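Local coordinates for tetracycline repressor protein class G (Acinetobacter baumannii, PDB 6RX9) that represses the tetracycline resistance gene by binding its operator DNA through a helix-turn-helix region, and has its DNA affinity lowered when tetracycline binds, at residues Pro39-Tyr42 with Trp43-Asn47; Leu84-Arg87 with Thr88-Ser92; Thr115-Arg118 with Phe119-Glu123; Pro127-Ala130 with Val131-Leu134. One frame throughout, in Å; residues are numbered along the deposited sequence.

Interaction 1: Pro39-Tyr42 with Trp43-Asn47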
# COMPACT_ATOMS: atom_id res chain seq x y z
N PRO A 39 8.91 -26.41 -22.44
CA PRO A 39 9.58 -25.48 -23.35
C PRO A 39 8.62 -24.45 -23.97
O PRO A 39 9.01 -23.30 -24.10
CB PRO A 39 10.16 -26.39 -24.45
CG PRO A 39 10.30 -27.74 -23.77
CD PRO A 39 9.12 -27.82 -22.83
N ALA A 40 7.41 -24.88 -24.34
CA ALA A 40 6.37 -24.03 -24.97
C ALA A 40 6.04 -22.85 -24.04
O ALA A 40 5.98 -21.71 -24.53
CB ALA A 40 5.15 -24.85 -25.30
N LEU A 41 5.87 -23.12 -22.74
CA LEU A 41 5.58 -22.06 -21.73
C LEU A 41 6.86 -21.28 -21.41
O LEU A 41 6.76 -20.05 -21.25
CB LEU A 41 4.99 -22.69 -20.46
CG LEU A 41 4.69 -21.71 -19.33
CD1 LEU A 41 3.76 -20.60 -19.79
CD2 LEU A 41 4.10 -22.43 -18.13
N TYR A 42 8.00 -21.96 -21.32
CA TYR A 42 9.32 -21.37 -20.95
C TYR A 42 9.67 -20.23 -21.91
O TYR A 42 10.33 -19.27 -21.46
CB TYR A 42 10.40 -22.45 -20.93
CG TYR A 42 11.72 -22.01 -20.36
CD1 TYR A 42 11.93 -21.95 -18.98
CD2 TYR A 42 12.78 -21.67 -21.18
CE1 TYR A 42 13.15 -21.56 -18.45
CE2 TYR A 42 14.00 -21.27 -20.67
CZ TYR A 42 14.19 -21.22 -19.30
OH TYR A 42 15.40 -20.82 -18.80
N TRP A 43 9.26 -20.33 -23.18
CA TRP A 43 9.46 -19.30 -24.23
C TRP A 43 8.82 -17.97 -23.81
O TRP A 43 9.42 -16.91 -24.09
CB TRP A 43 8.89 -19.78 -25.57
CG TRP A 43 9.15 -18.84 -26.71
CD1 TRP A 43 10.28 -18.79 -27.47
CD2 TRP A 43 8.29 -17.80 -27.20
NE1 TRP A 43 10.18 -17.80 -28.41
CE2 TRP A 43 8.97 -17.17 -28.27
CE3 TRP A 43 7.02 -17.33 -26.85
CZ2 TRP A 43 8.42 -16.11 -28.99
CZ3 TRP A 43 6.48 -16.28 -27.56
CH2 TRP A 43 7.17 -15.68 -28.61
N HIS A 44 7.64 -18.03 -23.18
CA HIS A 44 6.87 -16.85 -22.69
C HIS A 44 7.45 -16.36 -21.35
O HIS A 44 7.69 -15.14 -21.23
CB HIS A 44 5.38 -17.19 -22.55
CG HIS A 44 4.71 -17.51 -23.84
ND1 HIS A 44 4.26 -16.52 -24.70
CD2 HIS A 44 4.39 -18.69 -24.42
CE1 HIS A 44 3.70 -17.08 -25.75
NE2 HIS A 44 3.77 -18.41 -25.61
N PHE A 45 7.64 -17.26 -20.38
CA PHE A 45 8.09 -16.93 -19.01
C PHE A 45 9.09 -17.98 -18.52
O PHE A 45 8.70 -19.16 -18.42
CB PHE A 45 6.89 -16.83 -18.06
CG PHE A 45 5.81 -15.91 -18.56
CD1 PHE A 45 5.99 -14.54 -18.53
CD2 PHE A 45 4.63 -16.42 -19.07
CE1 PHE A 45 5.00 -13.69 -19.00
CE2 PHE A 45 3.64 -15.57 -19.55
CZ PHE A 45 3.83 -14.21 -19.51
N GLN A 46 10.32 -17.56 -18.21
CA GLN A 46 11.40 -18.46 -17.74
C GLN A 46 11.35 -18.60 -16.21
O GLN A 46 12.01 -19.51 -15.69
CB GLN A 46 12.77 -17.95 -18.18
CG GLN A 46 12.99 -18.03 -19.69
CD GLN A 46 12.63 -16.74 -20.38
OE1 GLN A 46 13.27 -15.71 -20.16
NE2 GLN A 46 11.62 -16.78 -21.23
N ASN A 47 10.58 -17.75 -15.52
CA ASN A 47 10.48 -17.79 -14.04
C ASN A 47 9.15 -17.17 -13.59
O ASN A 47 8.49 -16.48 -14.39
CB ASN A 47 11.68 -17.12 -13.38
CG ASN A 47 11.99 -15.76 -13.97
OD1 ASN A 47 11.19 -14.83 -13.86
ND2 ASN A 47 13.15 -15.63 -14.61
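Q46 folds back over Y42 and grips it twice, once through its amide and once through its aliphatic part. The polar grip is the hydrogen bond from Q46 NE2 to Y42 O, 2.8 Å long and nearly straight at 173°, with the acceptor lying in the plane of the glutamine amide. A bend at chi2 (94°) turns the amide back to that carbonyl. The apolar grip is a CH-pi contact: Q46 CG sits over one face of the Y42 ring, 3.6 Å from its centroid, displaced toward the rim on the CZ side.

Backbone hydrogen bonds bring the chain out of helix 38-42. W43 N donates to P39 O, and L41 O accepts twice, from H44 N at 2.9 Å and from F45 N at 3.1 Å. A CA-H...O contact from Y42 CA to F45 O, 3.4 Å, adds to the turn.

Among apolar groups, L41 CD1 meets the edge of the F45 ring at CD2, 4.3 Å away. Both residues also pack on V9 of helix 6-20, within the DNA-binding domain, and H44 NE2 is hydrogen-bonded to L4 O.

Glutamine suits its place because one side chain offers both methylenes for an aromatic face and an N-H for a backbone carbonyl, and so ties the exposed tyrosine to the loop leading from helix 38-42 to helix 48-59.

Interaction 2: Leu84-Arg87 with Thr88-Ser92; sequences LSFR and TALLS
Four successive i to i+4 backbone hydrogen bonds, from T88 N to L84 O (3.0 Å) through L91 N to R87 O, carry residues 84-91 along the last turns of helix 75-91. T88 adds a side-chain bond to the first of them: its hydroxyl OG1 donates to L84 O at 2.7 Å. Chi1 of -54° places OG1 beside the residue's own backbone N, and the two donors reach the carbonyl from opposite faces of its plane. Threonine thus meets its hydroxyl's need within the helix at an exposed position.

On the buried side, L90 CD1 lies over one face of the F86 ring in a CH-pi contact, 4.1 Å from the centroid, with F86 CE1 its closest ring atom at 3.8 Å. The phenylalanine points CG anti to its backbone N (chi1 -174°), which carries the ring outward, where L90 CD1 can lie over its face. In the all-helical ligand-binding core of TetR, helix 75-91 lies against helices 127-155 and 185-202, and both F86 and L90 pack on the former. F86 meets H100, a probable magnesium ligand, edge-to-face, and R63 in a cation-pi contact.

One residue on, and so on another side of the helix, R87 runs extended from CG to NE beside L91. The leucine methyl CD1 touches R87 CG at 3.7 Å and lies over one face of the guanidinium, offset toward the rim, a direction in which the group offers no N-H. The N-H groups are left to their partners: NH1 forms a salt bridge with D185 and NH2 a hydrogen bond with Q148, which fix the rotation of this buried charge.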
# COMPACT_ATOMS: atom_id res chain seq x y z
N LEU A 84 -11.62 4.62 -8.20
CA LEU A 84 -12.60 3.51 -8.07
C LEU A 84 -12.25 2.39 -9.06
O LEU A 84 -12.37 1.20 -8.69
CB LEU A 84 -14.02 4.03 -8.28
CG LEU A 84 -14.58 4.88 -7.14
CD1 LEU A 84 -15.78 5.69 -7.60
CD2 LEU A 84 -14.96 4.00 -5.95
N SER A 85 -11.84 2.76 -10.28
CA SER A 85 -11.43 1.82 -11.36
C SER A 85 -10.15 1.07 -10.96
O SER A 85 -10.07 -0.14 -11.22
CB SER A 85 -11.26 2.55 -12.67
OG SER A 85 -10.08 3.36 -12.66
N PHE A 86 -9.19 1.78 -10.36
CA PHE A 86 -7.91 1.20 -9.86
C PHE A 86 -8.23 0.20 -8.74
O PHE A 86 -7.68 -0.92 -8.76
CB PHE A 86 -6.96 2.32 -9.41
CG PHE A 86 -5.57 1.88 -9.01
CD1 PHE A 86 -4.96 0.77 -9.59
CD2 PHE A 86 -4.85 2.60 -8.07
CE1 PHE A 86 -3.68 0.39 -9.22
CE2 PHE A 86 -3.57 2.21 -7.70
CZ PHE A 86 -2.99 1.11 -8.27
N ARG A 87 -9.11 0.56 -7.81
CA ARG A 87 -9.53 -0.33 -6.69
C ARG A 87 -10.18 -1.60 -7.25
O ARG A 87 -9.81 -2.70 -6.80
CB ARG A 87 -10.48 0.40 -5.73
CG ARG A 87 -10.98 -0.49 -4.60
CD ARG A 87 -11.89 0.26 -3.66
NE ARG A 87 -12.30 -0.55 -2.52
CZ ARG A 87 -13.55 -0.88 -2.22
NH1 ARG A 87 -14.56 -0.48 -2.97
NH2 ARG A 87 -13.78 -1.62 -1.15
N THR A 88 -11.12 -1.45 -8.19
CA THR A 88 -11.85 -2.57 -8.84
C THR A 88 -10.84 -3.51 -9.51
O THR A 88 -10.98 -4.73 -9.33
CB THR A 88 -12.90 -2.05 -9.83
OG1 THR A 88 -13.73 -1.13 -9.14
CG2 THR A 88 -13.74 -3.16 -10.43
N ALA A 89 -9.85 -2.95 -10.22
CA ALA A 89 -8.80 -3.69 -10.96
C ALA A 89 -7.98 -4.55 -9.99
O ALA A 89 -7.71 -5.72 -10.34
CB ALA A 89 -7.91 -2.73 -11.71
N LEU A 90 -7.58 -4.01 -8.84
CA LEU A 90 -6.76 -4.74 -7.83
C LEU A 90 -7.62 -5.78 -7.11
O LEU A 90 -7.06 -6.84 -6.75
CB LEU A 90 -6.13 -3.74 -6.85
CG LEU A 90 -5.07 -2.81 -7.43
CD1 LEU A 90 -4.49 -1.91 -6.35
CD2 LEU A 90 -3.96 -3.59 -8.12
N LEU A 91 -8.91 -5.52 -6.92
CA LEU A 91 -9.85 -6.45 -6.22
C LEU A 91 -10.32 -7.56 -7.16
O LEU A 91 -10.88 -8.55 -6.64
CB LEU A 91 -11.05 -5.67 -5.66
CG LEU A 91 -10.80 -4.86 -4.39
CD1 LEU A 91 -12.02 -4.02 -4.05
CD2 LEU A 91 -10.43 -5.76 -3.22
N SER A 92 -10.13 -7.42 -8.48
CA SER A 92 -10.71 -8.32 -9.52
C SER A 92 -10.08 -9.72 -9.45
O SER A 92 -10.71 -10.65 -9.97
CB SER A 92 -10.60 -7.73 -10.90
OG SER A 92 -9.25 -7.68 -11.35

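Interaction 3: Thr115-Arg118 with Phe119-Glu123; sequences TQIR and FLCAE
I117 and C121, one turn apart, meet through I117 CG2 and C121 SG at 4.2 Å. The sulfur is also 3.3 Å from I117 O, placed there by a chi1 of -73° that keeps SG beside its own backbone N. The same carbonyl takes the backbone hydrogen bond from C121 N, 3.0 Å long.

F119 is joined to the preceding turn by F119 N to T115 O, 3.0 Å. The edge of its ring faces Q116 O, which accepts from L120 N at 3.1 Å. Over one face of that ring lies CG of E123, where the chain leaves the helix.

Further out, L120 packs on A130 and L134 of helix 127-155, and Q116 reaches N82, which probably binds tetracycline, while its NE2 donates to S67 O. I117 packs on V131 and also on L172 of the second subunit. R118 is steered by E114, which pairs with its NE in a salt bridge.

Branched apolar groups thus fill the side facing helix 127-155, while the arginine keeps its E114 partner as its guanidinium meets F171 of the second subunit in a cation-pi contact, which probably adds a favourable electrostatic term to the dimer contact.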
# COMPACT_ATOMS: atom_id res chain seq x y z
N THR A 115 -1.25 14.11 -20.40
CA THR A 115 -2.69 14.43 -20.58
C THR A 115 -3.34 14.66 -19.21
O THR A 115 -4.03 15.69 -19.05
CB THR A 115 -3.42 13.34 -21.37
OG1 THR A 115 -2.74 13.13 -22.61
CG2 THR A 115 -4.87 13.69 -21.66
N GLN A 116 -3.11 13.75 -18.26
CA GLN A 116 -3.67 13.81 -16.88
C GLN A 116 -3.16 15.08 -16.18
O GLN A 116 -4.00 15.83 -15.63
CB GLN A 116 -3.29 12.57 -16.07
CG GLN A 116 -4.03 11.31 -16.48
CD GLN A 116 -3.74 10.14 -15.57
OE1 GLN A 116 -2.82 10.19 -14.75
NE2 GLN A 116 -4.51 9.08 -15.69
N ILE A 117 -1.84 15.32 -16.21
CA ILE A 117 -1.18 16.47 -15.52
C ILE A 117 -1.69 17.78 -16.13
O ILE A 117 -2.07 18.68 -15.36
CB ILE A 117 0.36 16.34 -15.59
CG1 ILE A 117 0.86 15.14 -14.79
CG2 ILE A 117 1.03 17.64 -15.15
CD1 ILE A 117 2.27 14.70 -15.15
N ARG A 118 -1.69 17.89 -17.47
CA ARG A 118 -2.11 19.12 -18.20
C ARG A 118 -3.58 19.43 -17.88
O ARG A 118 -3.91 20.63 -17.75
CB ARG A 118 -1.86 18.98 -19.70
CG ARG A 118 -0.41 19.22 -20.12
CD ARG A 118 -0.28 19.43 -21.61
NE ARG A 118 1.10 19.50 -22.08
CZ ARG A 118 1.88 20.58 -22.03
NH1 ARG A 118 1.44 21.72 -21.52
NH2 ARG A 118 3.11 20.51 -22.51
N PHE A 119 -4.43 18.41 -17.75
CA PHE A 119 -5.87 18.55 -17.41
C PHE A 119 -6.02 19.14 -15.99
O PHE A 119 -6.80 20.09 -15.82
CB PHE A 119 -6.61 17.22 -17.52
CG PHE A 119 -8.02 17.25 -16.97
CD1 PHE A 119 -9.00 18.00 -17.59
CD2 PHE A 119 -8.35 16.54 -15.82
CE1 PHE A 119 -10.29 18.05 -17.08
CE2 PHE A 119 -9.64 16.58 -15.32
CZ PHE A 119 -10.61 17.33 -15.95
N LEU A 120 -5.30 18.58 -15.01
CA LEU A 120 -5.34 19.08 -13.61
C LEU A 120 -4.85 20.53 -13.57
O LEU A 120 -5.47 21.35 -12.85
CB LEU A 120 -4.51 18.17 -12.70
CG LEU A 120 -5.09 16.79 -12.43
CD1 LEU A 120 -4.28 16.05 -11.37
CD2 LEU A 120 -6.55 16.87 -12.01
N CYS A 121 -3.81 20.86 -14.34
CA CYS A 121 -3.25 22.23 -14.45
C CYS A 121 -4.32 23.19 -14.98
O CYS A 121 -4.45 24.30 -14.41
CB CYS A 121 -2.01 22.26 -15.34
SG CYS A 121 -0.55 21.52 -14.54
N ALA A 122 -5.08 22.77 -15.99
CA ALA A 122 -6.23 23.51 -16.56
C ALA A 122 -7.31 23.72 -15.48
O ALA A 122 -8.01 24.75 -15.55
CB ALA A 122 -6.79 22.79 -17.76
N GLU A 123 -7.41 22.79 -14.53
CA GLU A 123 -8.45 22.78 -13.46
C GLU A 123 -7.95 23.51 -12.20
O GLU A 123 -8.67 23.47 -11.18
CB GLU A 123 -8.87 21.34 -13.15
CG GLU A 123 -9.78 20.73 -14.20
CD GLU A 123 -11.21 21.27 -14.18
OE1 GLU A 123 -11.45 22.32 -14.80
OE2 GLU A 123 -12.07 20.64 -13.53

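Interaction 4: Pro127-Ala130 with Val131-Leu134; sequences PKRA and VWAL
W132 and R129 pack obliquely, the arginine's CG lying 3.9 Å from W132 CE3, while the carbonyl of K128 faces the indole as well. K128 O is over one face of the tryptophan ring, 3.5 Å above its plane and offset toward the rim, but its hydrogen-bonding demand is met by W132 N, which donates to it at 3.0 Å. One residue thus supplies both the donor and the aromatic cover.

The other backbone acceptors are served in the same i to i+4 manner: R129 O by A133 N at 2.8 Å, and A130 O by L134 N at 3.1 Å in a straighter bond of 167°. The first of the series, V131 N to P127 O, is weak at 3.3 Å. These are the opening turns of the long helix 127-155, which lie at the subunit interface against helix 170-182 of the second subunit. Proline suits the first turn because its missing N-H costs nothing where no preceding turn supplies a carbonyl.

The charged ends find acceptors beyond the segments. K128 NZ forms a salt bridge with D182 of the second subunit and a long, weak ion pair with E178 of that subunit, whereas R129 NH1 donates to L202 O of its own chain. Small A130 and A133 both pack on F125. V131 and W132 both pack on L179 of the second subunit, giving apolar surface beside the K128 salt bridge.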
# COMPACT_ATOMS: atom_id res chain seq x y z
N PRO A 127 1.70 22.31 -11.63
CA PRO A 127 2.24 21.06 -12.17
C PRO A 127 2.75 20.05 -11.12
O PRO A 127 2.43 18.88 -11.24
CB PRO A 127 3.41 21.53 -13.04
CG PRO A 127 2.97 22.89 -13.52
CD PRO A 127 2.22 23.49 -12.35
N LYS A 128 3.53 20.53 -10.14
CA LYS A 128 4.07 19.71 -9.02
C LYS A 128 2.92 19.02 -8.29
O LYS A 128 2.97 17.78 -8.13
CB LYS A 128 4.81 20.57 -8.00
CG LYS A 128 6.28 20.84 -8.27
CD LYS A 128 6.98 21.41 -7.06
CE LYS A 128 8.16 22.30 -7.39
NZ LYS A 128 8.37 23.34 -6.35
N ARG A 129 1.94 19.81 -7.84
CA ARG A 129 0.84 19.37 -6.94
C ARG A 129 -0.11 18.46 -7.71
O ARG A 129 -0.70 17.57 -7.06
CB ARG A 129 0.17 20.60 -6.31
CG ARG A 129 1.04 21.29 -5.27
CD ARG A 129 0.54 22.65 -4.84
NE ARG A 129 1.47 23.28 -3.91
CZ ARG A 129 1.25 23.52 -2.61
NH1 ARG A 129 0.09 23.19 -2.05
NH2 ARG A 129 2.18 24.10 -1.88
N ALA A 130 -0.24 18.64 -9.03
CA ALA A 130 -0.97 17.73 -9.93
C ALA A 130 -0.37 16.32 -9.83
O ALA A 130 -1.14 15.36 -9.63
CB ALA A 130 -0.94 18.24 -11.35
N VAL A 131 0.95 16.20 -9.94
CA VAL A 131 1.67 14.89 -9.86
C VAL A 131 1.53 14.33 -8.44
O VAL A 131 1.26 13.12 -8.32
CB VAL A 131 3.15 15.01 -10.28
CG1 VAL A 131 3.92 13.72 -10.03
CG2 VAL A 131 3.29 15.44 -11.74
N TRP A 132 1.71 15.16 -7.41
CA TRP A 132 1.59 14.76 -5.98
C TRP A 132 0.19 14.21 -5.70
O TRP A 132 0.08 13.23 -4.95
CB TRP A 132 1.93 15.92 -5.04
CG TRP A 132 3.38 16.30 -5.01
CD1 TRP A 132 4.44 15.57 -5.47
CD2 TRP A 132 3.93 17.49 -4.43
NE1 TRP A 132 5.61 16.25 -5.25
CE2 TRP A 132 5.33 17.42 -4.61
CE3 TRP A 132 3.39 18.61 -3.80
CZ2 TRP A 132 6.18 18.43 -4.17
CZ3 TRP A 132 4.23 19.61 -3.36
CH2 TRP A 132 5.61 19.52 -3.55
N ALA A 133 -0.85 14.84 -6.27
CA ALA A 133 -2.27 14.47 -6.10
C ALA A 133 -2.55 13.12 -6.76
O ALA A 133 -3.13 12.24 -6.09
CB ALA A 133 -3.16 15.55 -6.67
N LEU A 134 -2.13 12.94 -8.01
CA LEU A 134 -2.31 11.67 -8.77
C LEU A 134 -1.63 10.53 -8.00
O LEU A 134 -2.26 9.46 -7.85
CB LEU A 134 -1.74 11.83 -10.18
CG LEU A 134 -2.55 12.73 -11.11
CD1 LEU A 134 -1.75 13.09 -12.35
CD2 LEU A 134 -3.86 12.06 -11.51

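Interaction 1 belongs to the DNA-binding head, whereas interactions 2, 3 and 4 lie in the ligand-binding core; its centre is 29 Å from that of interaction 2, with about 17 Å between nearest atoms. Interactions 3 and 4 sit on consecutive helices and touch: I117 CD1 meets V131 CG2 at 3.6 Å. Both also reach the second subunit. Three contacts border the probable tetracycline site: side chains of S85, Q116 and L134 come within about 5, 4 and 6 Å of that of N82, and the side chain of L90 is about 4 Å from that of H100, which probably binds magnesium. Nearest atoms of interaction 2 are about 9 Å from interaction 3 and 7 Å from interaction 4.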